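Local coordinates for protein manganese-dependent inorganic pyrophosphatase (Methanocaldococcus jannaschii, PDB 2EB0) that catalyses the manganese-dependent hydrolysis of inorganic diphosphate to two phosphate ions, using two metal ions per subunit, at residues K8-T12 with D13-S17; I19-A22 with Y23-C27. All blocks are in the same frame, centred on the assembly; numbering follows the deposited sequence.

Interaction 1. Residues K8-T12 with D13-S17; sequences KNPDT and DSIAS. With MN (manganese (II) ion), chain F; MN (manganese (II) ion), chain E.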
loop_
_atom_site.group_PDB
_atom_site.type_symbol
_atom_site.label_atom_id
_atom_site.label_comp_id
_atom_site.label_asym_id
_atom_site.label_seq_id
_atom_site.Cartn_x
_atom_site.Cartn_y
_atom_site.Cartn_z
ATOM N N LYS B 8 6.235 -15.767 7.572
ATOM C CA LYS B 8 6.792 -17.099 7.751
ATOM C C LYS B 8 8.309 -16.947 7.898
ATOM O O LYS B 8 8.886 -15.991 7.376
ATOM C CB LYS B 8 6.444 -17.966 6.546
ATOM C CG LYS B 8 4.964 -18.304 6.473
ATOM C CD LYS B 8 4.640 -19.059 5.203
ATOM C CE LYS B 8 3.210 -19.575 5.208
ATOM N NZ LYS B 8 2.869 -20.264 3.927
ATOM N N ASN B 9 8.943 -17.885 8.600
ATOM C CA ASN B 9 10.384 -17.826 8.855
ATOM C C ASN B 9 10.669 -16.457 9.468
ATOM O O ASN B 9 11.484 -15.685 8.961
ATOM C CB ASN B 9 11.191 -18.003 7.564
ATOM C CG ASN B 9 11.015 -19.383 6.951
ATOM O OD1 ASN B 9 10.835 -20.372 7.662
ATOM N ND2 ASN B 9 11.086 -19.457 5.629
ATOM N N PRO B 10 9.997 -16.149 10.583
ATOM C CA PRO B 10 10.121 -14.884 11.310
ATOM C C PRO B 10 11.516 -14.456 11.753
ATOM O O PRO B 10 12.314 -15.262 12.226
ATOM C CB PRO B 10 9.191 -15.088 12.502
ATOM C CG PRO B 10 9.339 -16.555 12.780
ATOM C CD PRO B 10 9.246 -17.134 11.386
ATOM N N ASP B 11 11.812 -13.177 11.569
ATOM C CA ASP B 11 13.081 -12.637 12.029
ATOM C C ASP B 11 12.699 -11.773 13.222
ATOM O O ASP B 11 11.516 -11.677 13.571
ATOM C CB ASP B 11 13.761 -11.789 10.959
ATOM C CG ASP B 11 12.823 -10.797 10.328
ATOM O OD1 ASP B 11 11.823 -10.413 10.973
ATOM O OD2 ASP B 11 13.098 -10.390 9.180
ATOM N N THR B 12 13.688 -11.145 13.842
ATOM C CA THR B 12 13.441 -10.315 15.005
ATOM C C THR B 12 12.466 -9.174 14.759
ATOM O O THR B 12 11.657 -8.869 15.633
ATOM C CB THR B 12 14.755 -9.745 15.546
ATOM O OG1 THR B 12 15.566 -10.825 16.011
ATOM C CG2 THR B 12 14.493 -8.767 16.695
ATOM N N ASP B 13 12.540 -8.544 13.586
ATOM C CA ASP B 13 11.634 -7.434 13.280
ATOM C C ASP B 13 10.197 -7.942 13.330
ATOM O O ASP B 13 9.350 -7.341 13.974
ATOM C CB ASP B 13 11.916 -6.841 11.890
ATOM C CG ASP B 13 11.183 -5.521 11.654
ATOM O OD1 ASP B 13 10.974 -5.149 10.485
ATOM O OD2 ASP B 13 10.816 -4.838 12.630
ATOM N N SER B 14 9.940 -9.058 12.650
ATOM C CA SER B 14 8.616 -9.667 12.616
ATOM C C SER B 14 8.064 -10.009 14.002
ATOM O O SER B 14 6.876 -9.832 14.262
ATOM C CB SER B 14 8.646 -10.947 11.772
ATOM O OG SER B 14 8.230 -10.700 10.440
ATOM N N ILE B 15 8.929 -10.515 14.879
ATOM C CA ILE B 15 8.529 -10.908 16.226
ATOM C C ILE B 15 8.290 -9.698 17.116
ATOM O O ILE B 15 7.217 -9.563 17.697
ATOM C CB ILE B 15 9.596 -11.836 16.860
ATOM C CG1 ILE B 15 9.675 -13.143 16.059
ATOM C CG2 ILE B 15 9.277 -12.117 18.322
ATOM C CD1 ILE B 15 8.397 -13.967 16.087
ATOM N N ALA B 16 9.287 -8.822 17.210
ATOM C CA ALA B 16 9.187 -7.612 18.018
ATOM C C ALA B 16 8.022 -6.725 17.576
ATOM O O ALA B 16 7.239 -6.264 18.402
ATOM C CB ALA B 16 10.495 -6.827 17.940
ATOM N N SER B 17 7.906 -6.484 16.274
ATOM C CA SER B 17 6.819 -5.651 15.769
ATOM C C SER B 17 5.442 -6.236 16.064
ATOM O O SER B 17 4.483 -5.498 16.270
ATOM C CB SER B 17 6.971 -5.429 14.267
ATOM O OG SER B 17 8.110 -4.629 13.992
HETATM MN MN MN F . 11.208 -9.459 8.357
HETATM MN MN MN E . 11.589 -6.105 8.667
#
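D11 turns its carboxylate toward S14 through a first torsion (chi1 48°) that sets CG between the backbone N and the carbonyl carbon, while D13 swings CG opposite its own N (chi1 -169°), toward a manganese ion other than the one D11 binds. The two oxygens of D11 divide the work. D11 OD1 accepts S14 N at 2.9 Å in an almost straight bond (169° at the hydrogen), met nearly end-on to the C-O bond, which makes D11 the N-cap of helix 12-25. D11 OD2 binds one manganese ion at 2.3 Å, in a site completed by H7 and D66. D13 OD1 reaches the second manganese ion at 2.1 Å, beside D66, H88 and D147, and also accepts a hydrogen bond from T109 N. D13 OD2 accepts a hydrogen bond from S17 OG at 3.0 Å, the hydroxyl lying above the carboxylate plane. S14 OG is hydrogen-bonded to OD1 of D66, the aspartate shared by both ions. Backbone bonds open the helix behind the metals: I15 N to D11 O, 3.1 Å, and A16 N to T12 O, 2.8 Å. On the flank, P10 CB rests on I15 CD1 at 3.8 Å. This is the H-x-x-P-D-x-D motif of family II pyrophosphatases, within their DHH domain, here a worked example of one acidic side chain serving helix and metal together. Together the cap and the metal bond fix the rotation of the D11 carboxylate, consistent with the cap presenting OD2 to its ion; the paired metals and the amino end of the helix probably offset the negative charge gathered here.

Interaction 2. Residues I19-A22 with Y23-C27; sequences IVLA and YFLDC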
loop_
_atom_site.group_PDB
_atom_site.type_symbol
_atom_site.label_atom_id
_atom_site.label_comp_id
_atom_site.label_asym_id
_atom_site.label_seq_id
_atom_site.Cartn_x
_atom_site.Cartn_y
_atom_site.Cartn_z
ATOM N N ILE B 19 4.689 -8.236 18.693
ATOM C CA ILE B 19 4.499 -8.106 20.130
ATOM C C ILE B 19 4.161 -6.671 20.534
ATOM O O ILE B 19 3.168 -6.427 21.216
ATOM C CB ILE B 19 5.779 -8.584 20.892
ATOM C CG1 ILE B 19 5.848 -10.108 20.871
ATOM C CG2 ILE B 19 5.782 -8.071 22.321
ATOM C CD1 ILE B 19 7.143 -10.660 21.392
ATOM N N VAL B 20 4.984 -5.726 20.096
ATOM C CA VAL B 20 4.796 -4.326 20.442
ATOM C C VAL B 20 3.495 -3.742 19.884
ATOM O O VAL B 20 2.768 -3.059 20.601
ATOM C CB VAL B 20 6.020 -3.497 19.985
ATOM C CG1 VAL B 20 5.875 -2.037 20.409
ATOM C CG2 VAL B 20 7.288 -4.103 20.597
ATOM N N LEU B 21 3.177 -4.028 18.626
ATOM C CA LEU B 21 1.946 -3.493 18.061
ATOM C C LEU B 21 0.740 -4.119 18.758
ATOM O O LEU B 21 -0.245 -3.437 19.038
ATOM C CB LEU B 21 1.881 -3.738 16.550
ATOM C CG LEU B 21 0.737 -3.030 15.810
ATOM C CD1 LEU B 21 0.763 -1.540 16.122
ATOM C CD2 LEU B 21 0.872 -3.259 14.303
ATOM N N ALA B 22 0.828 -5.413 19.051
ATOM C CA ALA B 22 -0.254 -6.110 19.741
ATOM C C ALA B 22 -0.483 -5.452 21.097
ATOM O O ALA B 22 -1.618 -5.306 21.543
ATOM C CB ALA B 22 0.098 -7.564 19.930
ATOM N N TYR B 23 0.604 -5.062 21.748
ATOM C CA TYR B 23 0.531 -4.396 23.046
ATOM C C TYR B 23 -0.230 -3.075 22.916
ATOM O O TYR B 23 -1.090 -2.766 23.732
ATOM C CB TYR B 23 1.945 -4.125 23.569
ATOM C CG TYR B 23 2.037 -3.091 24.667
ATOM C CD1 TYR B 23 1.715 -3.407 25.986
ATOM C CD2 TYR B 23 2.464 -1.796 24.387
ATOM C CE1 TYR B 23 1.821 -2.452 27.009
ATOM C CE2 TYR B 23 2.571 -0.834 25.394
ATOM C CZ TYR B 23 2.249 -1.169 26.700
ATOM O OH TYR B 23 2.354 -0.212 27.688
ATOM N N PHE B 24 0.100 -2.298 21.887
ATOM C CA PHE B 24 -0.549 -1.009 21.653
ATOM C C PHE B 24 -1.987 -1.152 21.161
ATOM O O PHE B 24 -2.851 -0.356 21.509
ATOM C CB PHE B 24 0.246 -0.193 20.625
ATOM C CG PHE B 24 1.508 0.413 21.169
ATOM C CD1 PHE B 24 2.730 0.148 20.574
ATOM C CD2 PHE B 24 1.470 1.272 22.260
ATOM C CE1 PHE B 24 3.893 0.727 21.052
ATOM C CE2 PHE B 24 2.633 1.854 22.744
ATOM C CZ PHE B 24 3.843 1.581 22.138
ATOM N N LEU B 25 -2.238 -2.167 20.345
ATOM C CA LEU B 25 -3.569 -2.388 19.799
ATOM C C LEU B 25 -4.421 -3.267 20.700
ATOM O O LEU B 25 -5.579 -3.532 20.398
ATOM C CB LEU B 25 -3.461 -3.014 18.407
ATOM C CG LEU B 25 -3.287 -2.075 17.211
ATOM C CD1 LEU B 25 -2.383 -0.911 17.549
ATOM C CD2 LEU B 25 -2.724 -2.871 16.051
ATOM N N ASP B 26 -3.835 -3.714 21.805
ATOM C CA ASP B 26 -4.523 -4.564 22.771
ATOM C C ASP B 26 -5.110 -5.849 22.208
ATOM O O ASP B 26 -6.229 -6.227 22.547
ATOM C CB ASP B 26 -5.626 -3.779 23.495
ATOM C CG ASP B 26 -5.084 -2.920 24.622
ATOM O OD1 ASP B 26 -4.456 -3.479 25.546
ATOM O OD2 ASP B 26 -5.288 -1.690 24.589
ATOM N N CYS B 27 -4.368 -6.518 21.337
ATOM C CA CYS B 27 -4.841 -7.780 20.795
ATOM C C CYS B 27 -3.755 -8.824 21.001
ATOM O O CYS B 27 -2.806 -8.584 21.747
ATOM C CB CYS B 27 -5.224 -7.643 19.318
ATOM S SG CYS B 27 -3.961 -6.971 18.248
#
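L21 and L25 cross at an angle, CG of L21 lying 3.5 Å from CD2 of L25, tight for two carbons. CD1 of L21 also touches CD1 of L25. Both leucines face the parallel sheet, where they meet I63 of strand 61-65. On another flank V20 and F24 run side by side in the same direction. The CG1 of V20, opposite the backbone N (chi1 -177°), lies 3.5 Å from the ring carbon CE1 of F24. The ring of F24 has L21 CA at its edge, and over the centre of one face stands CD2 of Y23, 3.8 Å above the plane. Main-chain hydrogen bonds carry the helix through Y23 N to I19 O, F24 N to V20 O and L25 N to L21 O, the last at 2.7 Å. The chain then leaves the helix by a Schellman motif: D26 takes positive phi, C27 N reaches back to A22 O at 3.0 Å, and a weak bond runs from D26 N to Y23 O at 3.5 Å. The apolar contact that goes with this turn is present, A22 CB facing C27 SG at 4.4 Å. The reversal feeds strand 28-31, closing the beta-alpha-beta crossover that starts at strand 2-5. The polar groups find partners in residues 130-131: D26 forms a salt bridge with K130, whose ammonium also bonds to Y23 O and lies in cation-pi contact with the tyrosine ring, while Y23 OH hydrogen-bonds to the backbone oxygen of E131.

Overall arrangement
Interactions 1 and 2 occupy the two ends of a single helix, 12-25, with their centres about 14 Å apart. The amino end carries metal chemistry: residues 8-17 supply a ligand to each manganese ion. Toward the carboxyl end and just past it, residues 19-27 provide plain packing and chain reversal, with the side chain of L21 about 12 Å from a bound manganese ion and that of V20 about 9 Å from the side chain of D13. The two contacts adjoin in sequence and otherwise do not touch. Helix 134-148 borders both, meeting D11 and D13 near the metals and I19, V20 and Y23 farther along.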